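Local coordinates for protein iron-containing alcohol dehydrogenase (Ralstonia eutropha, PDB 3JZD) that probably reduces maleylacetate to 3-oxoadipate with NADH or NADPH, as a homodimeric member of the iron-containing alcohol dehydrogenase family, at residues V73-E76 with S77-A81; R165-S168 with V169-A172; F253-H257 with A258-T262; L298-L301 with A302-G306; V309-D313 with I314-E318. One frame throughout, in Å; residues are numbered along the deposited sequence. Where two conformers were deposited one is given.

Contact 1 (V73-E76 with S77-A81); sequences VPIE and SARDA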
# COMPACT_ATOMS: atom_id res chain seq x y z
N VAL A 73 21.48 -16.30 -10.25
CA VAL A 73 21.42 -16.02 -11.67
C VAL A 73 22.79 -15.82 -12.30
O VAL A 73 23.22 -14.67 -12.51
CB VAL A 73 20.52 -14.75 -11.97
CG1 VAL A 73 20.25 -14.67 -13.47
CG2 VAL A 73 19.20 -14.79 -11.19
N PRO A 74 23.50 -16.92 -12.58
CA PRO A 74 24.77 -16.78 -13.31
C PRO A 74 24.42 -16.16 -14.65
O PRO A 74 23.40 -16.54 -15.28
CB PRO A 74 25.28 -18.22 -13.45
CG PRO A 74 24.57 -18.97 -12.39
CD PRO A 74 23.25 -18.31 -12.15
N ILE A 75 25.23 -15.19 -15.04
CA ILE A 75 25.00 -14.45 -16.25
C ILE A 75 24.89 -15.37 -17.44
O ILE A 75 24.15 -15.09 -18.37
CB ILE A 75 26.03 -13.34 -16.43
CG1 ILE A 75 25.46 -12.25 -17.35
CG2 ILE A 75 27.38 -13.94 -16.91
CD1 ILE A 75 26.24 -10.93 -17.32
N GLU A 76 25.60 -16.50 -17.42
CA GLU A 76 25.48 -17.46 -18.54
C GLU A 76 24.13 -18.19 -18.55
O GLU A 76 23.74 -18.69 -19.60
CB GLU A 76 26.66 -18.45 -18.64
CG GLU A 76 26.89 -19.33 -17.44
CD GLU A 76 27.58 -18.63 -16.27
OE1 GLU A 76 28.16 -17.52 -16.45
OE2 GLU A 76 27.55 -19.22 -15.17
N SER A 77 23.45 -18.29 -17.40
CA SER A 77 22.08 -18.84 -17.36
C SER A 77 21.09 -17.83 -17.93
O SER A 77 20.20 -18.19 -18.68
CB SER A 77 21.64 -19.18 -15.95
OG SER A 77 22.28 -20.34 -15.54
N ALA A 78 21.26 -16.57 -17.51
CA ALA A 78 20.49 -15.47 -18.06
C ALA A 78 20.56 -15.53 -19.60
O ALA A 78 19.55 -15.55 -20.26
CB ALA A 78 21.04 -14.15 -17.54
N ARG A 79 21.78 -15.64 -20.14
CA ARG A 79 21.98 -15.71 -21.61
C ARG A 79 21.28 -16.90 -22.24
O ARG A 79 20.61 -16.80 -23.27
CB ARG A 79 23.47 -15.85 -21.96
CG ARG A 79 24.35 -14.74 -21.41
CD ARG A 79 24.50 -13.51 -22.29
NE ARG A 79 25.15 -12.45 -21.52
CZ ARG A 79 26.44 -12.43 -21.16
NH1 ARG A 79 27.27 -13.43 -21.49
NH2 ARG A 79 26.91 -11.41 -20.45
N ASP A 80 21.47 -18.05 -21.62
CA ASP A 80 20.86 -19.25 -22.13
C ASP A 80 19.33 -19.16 -22.09
O ASP A 80 18.66 -19.58 -23.03
CB ASP A 80 21.31 -20.46 -21.34
CG ASP A 80 20.85 -21.75 -21.97
OD1 ASP A 80 20.96 -21.87 -23.20
OD2 ASP A 80 20.40 -22.65 -21.24
N ALA A 81 18.78 -18.65 -21.00
CA ALA A 81 17.33 -18.53 -20.87
C ALA A 81 16.78 -17.56 -21.91
O ALA A 81 15.80 -17.86 -22.58
CB ALA A 81 16.97 -18.10 -19.48

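Contact 2 (R165-S168 with V169-A172); sequences RGLS and VTSA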
# COMPACT_ATOMS: atom_id res chain seq x y z
N ARG A 165 10.46 -28.04 5.51
CA ARG A 165 10.37 -27.49 6.84
C ARG A 165 11.52 -26.51 7.14
O ARG A 165 11.30 -25.50 7.80
CB ARG A 165 10.35 -28.63 7.85
CG ARG A 165 10.17 -28.18 9.29
CD ARG A 165 10.12 -29.37 10.25
NE ARG A 165 9.07 -30.30 9.84
CZ ARG A 165 7.77 -30.12 10.04
NH1 ARG A 165 7.32 -29.06 10.68
NH2 ARG A 165 6.91 -31.04 9.61
N GLY A 166 12.71 -26.77 6.62
CA GLY A 166 13.83 -25.90 6.86
C GLY A 166 13.74 -24.55 6.14
O GLY A 166 13.81 -23.45 6.75
N LEU A 167 13.62 -24.62 4.82
CA LEU A 167 13.50 -23.39 4.04
C LEU A 167 12.22 -22.60 4.42
O LEU A 167 12.23 -21.38 4.34
CB LEU A 167 13.57 -23.68 2.54
CG LEU A 167 13.68 -22.53 1.55
CD1 LEU A 167 14.84 -21.58 1.98
CD2 LEU A 167 13.85 -23.11 0.07
N SER A 168 11.18 -23.27 4.91
CA SER A 168 9.95 -22.54 5.26
C SER A 168 10.28 -21.58 6.40
O SER A 168 9.78 -20.44 6.42
CB SER A 168 8.81 -23.49 5.67
OG SER A 168 8.40 -24.34 4.60
N VAL A 169 11.12 -22.02 7.33
CA VAL A 169 11.53 -21.15 8.45
C VAL A 169 12.53 -20.09 8.03
O VAL A 169 12.32 -18.88 8.28
CB VAL A 169 12.10 -21.96 9.65
CG1 VAL A 169 12.45 -21.06 10.84
CG2 VAL A 169 11.08 -23.04 10.10
N THR A 170 13.59 -20.53 7.35
CA THR A 170 14.68 -19.65 6.99
C THR A 170 14.30 -18.59 5.94
O THR A 170 14.69 -17.41 6.06
CB THR A 170 15.95 -20.42 6.62
OG1 THR A 170 15.71 -21.20 5.45
CG2 THR A 170 16.44 -21.31 7.81
N SER A 171 13.46 -18.97 4.99
CA SER A 171 13.00 -18.00 4.01
C SER A 171 12.07 -17.02 4.73
O SER A 171 12.03 -15.87 4.39
CB SER A 171 12.25 -18.67 2.86
OG SER A 171 11.87 -17.70 1.87
N ALA A 172 11.35 -17.49 5.74
CA ALA A 172 10.42 -16.64 6.47
C ALA A 172 11.18 -15.57 7.23
O ALA A 172 10.72 -14.44 7.33
CB ALA A 172 9.54 -17.48 7.40

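Contact 3 (F253-H257 with A258-T262); sequences FNLPH and AETHT. With NAD (nicotinamide-adenine-dinucleotide), chain E.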
# COMPACT_ATOMS: atom_id res chain seq x y z
N PHE A 253 31.62 -15.98 0.39
CA PHE A 253 31.89 -17.28 0.98
C PHE A 253 30.96 -18.38 0.58
O PHE A 253 31.05 -19.48 1.12
CB PHE A 253 32.00 -17.12 2.52
CG PHE A 253 33.01 -16.10 2.90
CD1 PHE A 253 34.35 -16.41 2.88
CD2 PHE A 253 32.64 -14.80 3.16
CE1 PHE A 253 35.30 -15.44 3.17
CE2 PHE A 253 33.56 -13.85 3.44
CZ PHE A 253 34.91 -14.17 3.43
N ASN A 254 30.06 -18.09 -0.35
CA ASN A 254 29.12 -19.09 -0.90
C ASN A 254 28.19 -19.72 0.13
O ASN A 254 27.83 -20.87 0.02
CB ASN A 254 29.88 -20.16 -1.71
CG ASN A 254 30.37 -19.63 -3.06
OD1 ASN A 254 29.57 -19.21 -3.89
ND2 ASN A 254 31.68 -19.66 -3.29
N LEU A 255 27.80 -18.93 1.13
CA LEU A 255 26.89 -19.45 2.16
C LEU A 255 25.46 -19.44 1.63
O LEU A 255 25.12 -18.57 0.84
CB LEU A 255 26.94 -18.59 3.39
CG LEU A 255 28.27 -18.35 4.05
CD1 LEU A 255 27.98 -17.80 5.46
CD2 LEU A 255 29.11 -19.65 4.07
N PRO A 256 24.64 -20.43 2.03
CA PRO A 256 23.28 -20.47 1.51
C PRO A 256 22.51 -19.25 1.96
O PRO A 256 22.60 -18.83 3.13
CB PRO A 256 22.71 -21.78 2.07
CG PRO A 256 23.62 -22.13 3.20
CD PRO A 256 24.95 -21.60 2.86
N HIS A 257 21.74 -18.69 1.04
CA HIS A 257 21.02 -17.41 1.21
C HIS A 257 20.06 -17.28 2.42
O HIS A 257 20.35 -16.53 3.36
CB HIS A 257 20.30 -17.05 -0.12
CG HIS A 257 19.53 -15.80 -0.04
ND1 HIS A 257 20.11 -14.56 -0.20
CD2 HIS A 257 18.22 -15.58 0.27
CE1 HIS A 257 19.17 -13.63 -0.02
NE2 HIS A 257 18.02 -14.23 0.24
N ALA A 258 18.95 -17.99 2.41
CA ALA A 258 17.94 -17.86 3.50
C ALA A 258 18.54 -18.13 4.89
O ALA A 258 18.29 -17.42 5.88
CB ALA A 258 16.76 -18.79 3.24
N GLU A 259 19.38 -19.16 4.96
CA GLU A 259 20.01 -19.53 6.22
C GLU A 259 20.94 -18.44 6.75
O GLU A 259 20.99 -18.22 7.96
CB GLU A 259 20.75 -20.85 6.11
CG GLU A 259 19.89 -22.09 5.95
CD GLU A 259 19.22 -22.26 4.59
OE1 GLU A 259 19.64 -21.61 3.59
OE2 GLU A 259 18.22 -23.03 4.56
N THR A 260 21.67 -17.78 5.86
CA THR A 260 22.54 -16.66 6.24
C THR A 260 21.68 -15.56 6.85
O THR A 260 21.99 -15.06 7.91
CB THR A 260 23.37 -16.14 5.05
OG1 THR A 260 24.22 -17.17 4.58
CG2 THR A 260 24.23 -14.93 5.41
N HIS A 261 20.55 -15.24 6.22
CA HIS A 261 19.65 -14.23 6.75
C HIS A 261 19.19 -14.59 8.14
O HIS A 261 19.21 -13.78 9.08
CB HIS A 261 18.45 -14.01 5.77
CG HIS A 261 18.80 -13.11 4.64
ND1 HIS A 261 18.61 -11.75 4.70
CD2 HIS A 261 19.43 -13.34 3.46
CE1 HIS A 261 19.09 -11.19 3.60
NE2 HIS A 261 19.59 -12.13 2.83
N THR A 262 18.81 -15.85 8.29
CA THR A 262 18.27 -16.34 9.53
C THR A 262 19.28 -16.21 10.69
O THR A 262 18.95 -15.75 11.75
CB THR A 262 17.85 -17.79 9.36
OG1 THR A 262 16.73 -17.88 8.49
CG2 THR A 262 17.49 -18.43 10.72
PA NAD E . 15.85 -20.28 -4.20
O1A NAD E . 15.01 -19.61 -5.25
O2A NAD E . 17.26 -20.13 -4.56
O5B NAD E . 15.29 -21.76 -3.89
C5B NAD E . 16.10 -22.71 -3.20
C4B NAD E . 15.64 -24.11 -3.56
O4B NAD E . 14.35 -24.38 -3.07
C3B NAD E . 15.54 -24.28 -5.07
O3B NAD E . 16.04 -25.52 -5.47
C2B NAD E . 14.06 -24.28 -5.36
O2B NAD E . 13.74 -25.00 -6.53
C1B NAD E . 13.52 -24.90 -4.08
N9A NAD E . 12.14 -24.50 -3.81
C8A NAD E . 11.69 -23.21 -3.82
N7A NAD E . 10.39 -23.21 -3.49
C5A NAD E . 9.98 -24.47 -3.28
C6A NAD E . 8.73 -25.03 -2.97
N6A NAD E . 7.74 -24.32 -2.48
N1A NAD E . 8.64 -26.40 -2.88
C2A NAD E . 9.73 -27.20 -3.09
N3A NAD E . 10.97 -26.65 -3.38
C4A NAD E . 11.09 -25.30 -3.50
O3 NAD E . 15.69 -19.67 -2.72
PN NAD E . 15.17 -18.20 -2.32
O1N NAD E . 15.69 -18.03 -0.90
O2N NAD E . 13.74 -18.06 -2.67
O5D NAD E . 15.89 -17.18 -3.27
C5D NAD E . 17.12 -16.64 -2.92
C4D NAD E . 17.69 -16.00 -4.17
O4D NAD E . 16.84 -14.93 -4.51
C3D NAD E . 19.06 -15.39 -3.93
O3D NAD E . 19.73 -15.33 -5.15
C2D NAD E . 18.72 -14.01 -3.46
O2D NAD E . 19.80 -13.12 -3.58
C1D NAD E . 17.54 -13.71 -4.39
N1N NAD E . 16.70 -12.63 -3.86
C2N NAD E . 16.61 -11.47 -4.58
C3N NAD E . 15.82 -10.42 -4.13
C7N NAD E . 15.66 -9.17 -4.98
O7N NAD E . 14.82 -8.15 -4.54
N7N NAD E . 16.25 -9.03 -6.15
C4N NAD E . 15.11 -10.56 -2.93
C5N NAD E . 15.20 -11.75 -2.21
C6N NAD E . 15.98 -12.79 -2.70

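Contact 4 (L298-L301 with A302-G306); sequences LFDL and AQRHG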
# COMPACT_ATOMS: atom_id res chain seq x y z
N LEU A 298 13.96 -13.04 17.79
CA LEU A 298 14.11 -13.59 16.43
C LEU A 298 15.05 -14.80 16.40
O LEU A 298 14.86 -15.74 15.63
CB LEU A 298 14.54 -12.45 15.46
CG LEU A 298 13.36 -11.49 15.27
CD1 LEU A 298 13.73 -10.17 14.68
CD2 LEU A 298 12.28 -12.26 14.39
N PHE A 299 16.06 -14.76 17.26
CA PHE A 299 16.95 -15.88 17.45
C PHE A 299 16.14 -17.09 17.88
O PHE A 299 16.26 -18.15 17.29
CB PHE A 299 17.97 -15.58 18.52
CG PHE A 299 18.92 -16.69 18.77
CD1 PHE A 299 18.59 -17.71 19.66
CD2 PHE A 299 20.16 -16.71 18.16
CE1 PHE A 299 19.50 -18.76 19.93
CE2 PHE A 299 21.07 -17.77 18.45
CZ PHE A 299 20.73 -18.78 19.31
N ASP A 300 15.31 -16.91 18.91
CA ASP A 300 14.46 -18.00 19.40
C ASP A 300 13.47 -18.50 18.35
O ASP A 300 13.17 -19.69 18.31
CB ASP A 300 13.63 -17.60 20.64
CG ASP A 300 14.45 -17.38 21.86
OD1 ASP A 300 15.65 -17.74 21.86
OD2 ASP A 300 13.90 -16.80 22.84
N LEU A 301 12.95 -17.61 17.52
CA LEU A 301 11.99 -18.01 16.49
C LEU A 301 12.66 -18.97 15.50
O LEU A 301 12.02 -19.94 15.00
CB LEU A 301 11.48 -16.78 15.73
CG LEU A 301 10.30 -16.87 14.77
CD1 LEU A 301 9.11 -17.43 15.53
CD2 LEU A 301 10.03 -15.46 14.21
N ALA A 302 13.95 -18.74 15.25
CA ALA A 302 14.71 -19.61 14.36
C ALA A 302 15.01 -20.91 15.07
O ALA A 302 14.73 -21.99 14.56
CB ALA A 302 16.05 -18.96 13.91
N GLN A 303 15.60 -20.77 16.26
CA GLN A 303 16.06 -21.93 16.98
C GLN A 303 15.00 -22.95 17.38
O GLN A 303 15.18 -24.14 17.18
CB GLN A 303 16.80 -21.53 18.23
CG GLN A 303 17.68 -22.71 18.65
CD GLN A 303 18.29 -22.54 19.98
OE1 GLN A 303 17.64 -22.07 20.91
NE2 GLN A 303 19.54 -22.96 20.11
N ARG A 304 13.88 -22.45 17.91
CA ARG A 304 12.76 -23.26 18.34
C ARG A 304 12.16 -24.08 17.19
O ARG A 304 11.57 -25.13 17.42
CB ARG A 304 11.69 -22.30 18.89
CG ARG A 304 10.36 -22.91 19.28
CD ARG A 304 9.31 -21.79 19.71
NE ARG A 304 9.79 -20.89 20.78
CZ ARG A 304 10.03 -19.56 20.68
NH1 ARG A 304 9.80 -18.84 19.53
NH2 ARG A 304 10.48 -18.94 21.78
N HIS A 305 12.33 -23.64 15.95
CA HIS A 305 11.74 -24.35 14.83
C HIS A 305 12.76 -24.99 13.93
O HIS A 305 12.54 -25.09 12.74
CB HIS A 305 10.80 -23.44 14.05
CG HIS A 305 9.78 -22.79 14.93
ND1 HIS A 305 9.91 -21.51 15.38
CD2 HIS A 305 8.67 -23.30 15.52
CE1 HIS A 305 8.90 -21.22 16.18
NE2 HIS A 305 8.14 -22.29 16.29
N GLY A 306 13.89 -25.39 14.50
CA GLY A 306 14.87 -26.17 13.78
C GLY A 306 15.80 -25.50 12.78
O GLY A 306 16.51 -26.20 12.10
O HOH W 1 11.13 -15.98 22.51

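Contact 5 (V309-D313 with I314-E318); sequences VALRD and IGMRE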
# COMPACT_ATOMS: atom_id res chain seq x y z
N VAL A 309 21.40 -21.59 13.67
CA VAL A 309 21.60 -20.27 14.27
C VAL A 309 23.09 -19.88 14.36
O VAL A 309 23.44 -18.85 14.94
CB VAL A 309 20.96 -20.24 15.67
CG1 VAL A 309 19.43 -20.43 15.56
CG2 VAL A 309 21.60 -21.34 16.61
N ALA A 310 23.96 -20.71 13.80
CA ALA A 310 25.40 -20.49 13.83
C ALA A 310 25.92 -20.62 12.43
O ALA A 310 25.63 -21.62 11.76
CB ALA A 310 26.07 -21.52 14.77
N LEU A 311 26.70 -19.63 11.96
CA LEU A 311 27.29 -19.71 10.63
C LEU A 311 28.16 -20.95 10.51
O LEU A 311 28.37 -21.49 9.41
CB LEU A 311 28.14 -18.45 10.29
CG LEU A 311 27.44 -17.10 10.23
CD1 LEU A 311 28.46 -16.00 10.07
CD2 LEU A 311 26.35 -17.11 9.06
N ARG A 312 28.66 -21.42 11.64
CA ARG A 312 29.50 -22.61 11.68
C ARG A 312 28.77 -23.79 11.01
O ARG A 312 29.37 -24.61 10.35
CB ARG A 312 29.83 -22.99 13.14
CG ARG A 312 30.77 -24.23 13.26
CD ARG A 312 30.86 -24.88 14.67
NE ARG A 312 30.42 -23.97 15.73
CZ ARG A 312 29.15 -23.85 16.18
NH1 ARG A 312 28.16 -24.59 15.67
NH2 ARG A 312 28.87 -22.99 17.14
N ASP A 313 27.46 -23.86 11.24
CA ASP A 313 26.65 -24.96 10.74
C ASP A 313 26.22 -24.88 9.30
O ASP A 313 25.72 -25.85 8.81
CB ASP A 313 25.46 -25.13 11.63
CG ASP A 313 25.89 -25.48 13.03
OD1 ASP A 313 26.95 -26.12 13.16
OD2 ASP A 313 25.20 -25.10 13.99
N ILE A 314 26.44 -23.77 8.62
CA ILE A 314 26.07 -23.63 7.22
C ILE A 314 27.29 -23.37 6.34
O ILE A 314 27.19 -22.76 5.27
CB ILE A 314 24.93 -22.60 6.97
CG1 ILE A 314 25.36 -21.20 7.42
CG2 ILE A 314 23.66 -23.00 7.74
CD1 ILE A 314 24.71 -20.05 6.58
N GLY A 315 28.46 -23.81 6.78
CA GLY A 315 29.62 -23.77 5.88
C GLY A 315 30.51 -22.56 5.89
O GLY A 315 31.22 -22.32 4.91
N MSE A 316 30.47 -21.77 6.96
CA MSE A 316 31.36 -20.62 7.06
C MSE A 316 32.59 -21.15 7.78
O MSE A 316 32.45 -21.79 8.81
CB MSE A 316 30.74 -19.53 7.90
CG MSE A 316 31.59 -18.27 8.10
SE MSE A 316 31.87 -17.37 6.37
CE MSE A 316 33.18 -15.99 6.96
N ARG A 317 33.79 -20.92 7.24
CA ARG A 317 35.01 -21.28 7.97
C ARG A 317 35.31 -20.19 9.02
O ARG A 317 35.28 -18.98 8.71
CB ARG A 317 36.20 -21.40 7.02
CG ARG A 317 36.02 -22.44 5.92
CD ARG A 317 37.33 -22.71 5.21
NE ARG A 317 37.90 -21.51 4.62
CZ ARG A 317 39.20 -21.36 4.34
NH1 ARG A 317 40.06 -22.33 4.62
NH2 ARG A 317 39.67 -20.22 3.81
N GLU A 318 35.60 -20.60 10.25
CA GLU A 318 35.96 -19.64 11.27
C GLU A 318 37.18 -18.80 10.82
O GLU A 318 37.30 -17.63 11.10
CB GLU A 318 36.35 -20.32 12.57
CG GLU A 318 36.58 -19.29 13.69
CD GLU A 318 36.73 -19.88 15.09
OE1 GLU A 318 36.86 -21.13 15.24
OE2 GLU A 318 36.68 -19.08 16.06
O HOH W 2 32.09 -24.35 9.49

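Contact 1 (V73-E76 with S77-A81)
Pro-74 O accepts two backbone N-H groups at the start of helix 75-88, with Pro-74 itself at the N-cap position. Ala-78 N reaches Pro-74 O at 3.1 Å, in the carbonyl plane, with a nearly straight N-H...O angle of 165°. Ser-77 N is closer to Pro-74 O, at 2.7 Å, but it sits above the carbonyl plane and the bond is bent. The next turn follows with Arg-79 N on Ile-75 O and Asp-80 N on Glu-76 O. Among the side chains, Ile-75 and Arg-79 make the main contact. Ile-75 CG1 lies over one face of the guanidinium. Ile-75 CD1 comes within 3.2 Å of Arg-79 NH2. The arginine chain bends at chi2 (-88°), and this fold brings its end back over the isoleucine. Arg-79 CG rests 3.1 Å from Ile-75 O. On another side of the turn, Val-73 CG1 packs on Ala-78 CB at 4.2 Å. Both of these residues also touch Ala-107 of helix 99-112 and Leu-134 of strand 131-136. Asp-80 turns its carboxylate to Tyr-66, whose hydroxyl is bonded to OD2. The two hydrogen bonds accepted by Pro-74 O tie the first turn to the residue before the helix. Ile-75 offers carbons to the guanidinium, so apolar atoms lie against a charged group, while Val-73 and Ala-78 seat the turn against helix 99-112 and strand 131-136.

Contact 2 (R165-S168 with V169-A172)
Gly-166 O is gripped chiefly by Thr-170 N, at 3.0 Å and nearly along the C=O axis, with an N-H...O angle of 173°. Val-169 N adds a weak, bent bond to the same oxygen. Thr-170 OG1 is also near, 3.2 Å from Gly-166 O, but its proton has a second acceptor within reach, Glu-259 OE2. The hydroxyl stands between the backbone N and the carbonyl carbon (chi1 64°), which points it back at the preceding turn. Thr-170 OG1 also meets Leu-167 CD1 at 3.6 Å, the two side chains crossing at about a right angle. Ser-171 N bonds to Leu-167 O at 2.8 Å. Ser-171 CB lies against that oxygen and Leu-167 CD1, while its OG is bonded to Tyr-123 N. Val-169 CG2 packs 3.4 Å from Arg-165 O. Ala-172 CB comes to 3.1 Å from Ser-168 O, whereas the backbone bond from Ala-172 N to that oxygen is weak. Leu-167 belongs to the NAD pocket and touches the bound dinucleotide. This first part of helix 165-182 lies between two other helices: Leu-167 and Thr-170 pack on helix 257-272, and Ser-168 and Ala-172 pack on helix 190-212.

Contact 3 (F253-H257 with A258-T262)
His-257 meets His-261 one turn further along the helix, and its side chain can be followed outward. CB lies close to Ala-258 N. With CG anti to the backbone N (chi1 179°), the ring is carried out toward the cofactor. CG and CD2 pass near NAD C5D, and ND1 lies near the ribose atoms C2D and O2D. His-257 CE1 is shared: it lies 3.5 Å from NAD C2D and 3.2 Å from His-261 NE2. NE2 is near His-261 CD2 and makes a weak hydrogen bond to Asn-174. The ring thus lies between the two, with NAD C2D over one face and His-261 CD2 over the opposite one, both offset toward the rim. The two imidazoles meet obliquely, their planes at 51° and centroids 4.5 Å apart. His-261 ND1 is hydrogen-bonded to His-242 NE2. At the helix start, Pro-256 O takes two bonds from one residue: Thr-260 OG1 at 2.7 Å, above the carbonyl plane, and Thr-260 N at 3.1 Å. Thr-260 OG1 also rests 3.3 Å from Leu-255 CB. Glu-259 OE1 lies 3.4 Å from Pro-256 CB. Pro-256 is the N-cap residue of helix 257-272. The arrangement is a helix start lining the NAD pocket. The histidine cluster is consistent with the catalytic cleft of this family; in metal-dependent relatives, histidines of this domain bind the metal.

Contact 4 (L298-L301 with A302-G306)
A Schellman motif ends helix 294-304, and Leu-301 and His-305 meet at its C-terminal end. Gly-306, with positive phi, is the C-prime residue: Gly-306 N bonds to Gln-303 O, and Ala-307 N bonds to Ala-302 O. One carbonyl of the last turn is taken by a side chain. His-305 ND1 donates to Leu-301 O at 2.7 Å, with an N-H...O angle of 169°. The oxygen lies in the imidazole plane, and the nitrogen lies in the carbonyl plane on a lone pair. With CG beside the backbone N (chi1 -54°), the ring swings back along the helix to reach it. His-305 CE1 packs 3.9 Å from Leu-301 CD1. Arg-304 CG lies over one face of this ring. The arginine then bends at chi3 (-55°) and returns over the helix, so that Asp-300 O sits over a face of its guanidinium. Arg-304 NH2 is 3.6 Å from Asp-300 CB. The carboxylate is farther off, and a water joins the two charges, 2.9 Å from Asp-300 OD2 and 3.1 Å from Arg-304 NH2. The salt bridge of Asp-300 OD2 is made to Arg-356 instead. Phe-299 and Gln-303 run side by side, with Phe-299 CE1 3.9 Å from Gln-303 OE1. The bond from His-305 implies that ND1 carries a proton, and it satisfies a carbonyl at the helix end, where backbone N-H donors run short. It also helps to fix the rotation of the imidazole, which meets Phe-211 edge-to-face.

Contact 5 (V309-D313 with I314-E318)
Leu-311 O accepts Ile-314 N at 3.1 Å and Met-316 N at 3.2 Å, from opposite faces of its carbonyl plane, as the 3-10 turn at 311-313 runs out into the loop between helices 294-304 and 321-328. Gly-315, with positive phi, makes the bend between the two donors. The Ile-314 N-H stands well above the plane, 64° out of it, and that of Met-316 is tilted less. Among the side chains, Leu-311 CB packs on CB of Met-316, a selenomethionine, at 3.7 Å. The Met-316 chain bends at chi2 (64°), and its selenium end leads away from Leu-311. On another side, Leu-311 CD2 meets Ile-314 CD1 at 4.2 Å. Ile-314 CG1 rests 3.6 Å from Leu-311 O. Leu-311 and Ile-314 both lie on Ile-263 of helix 257-272, while Met-316 touches Leu-255. A water spans the turn, donating to Arg-312 O at 2.9 Å and to Met-316 O at 2.7 Å. Arg-312 NH1 makes a salt bridge to its neighbour Asp-313 OD1, with weak hydrogen-bond geometry. The turn is thus closed by two backbone bonds on a single oxygen and a water bridge, with apolar carbons meeting toward helix 257-272 and Leu-255 and the charged pair at the surface.

How the contacts relate
The five contacts follow one another along the chain without overlap. Contact 1 stands apart, at the start of helix 75-88 beside the parallel sheet of the nucleotide-binding part. It is about 35 Å from contact 4, centre to centre, on the opposite side of the chain's centre. Contacts 2 to 5 belong to the helical part and form a connected group. Helix 257-272 of contact 3 touches the other three: Thr-170 of contact 2, Ala-302 of contact 4, and Ile-314 of contact 5. The centres of contacts 3 and 5 are about 9 Å apart. Val-309 links contacts 4 and 5. NAD lies between the two parts, against contacts 2 and 3, so these connect the cofactor cleft to the helices behind it.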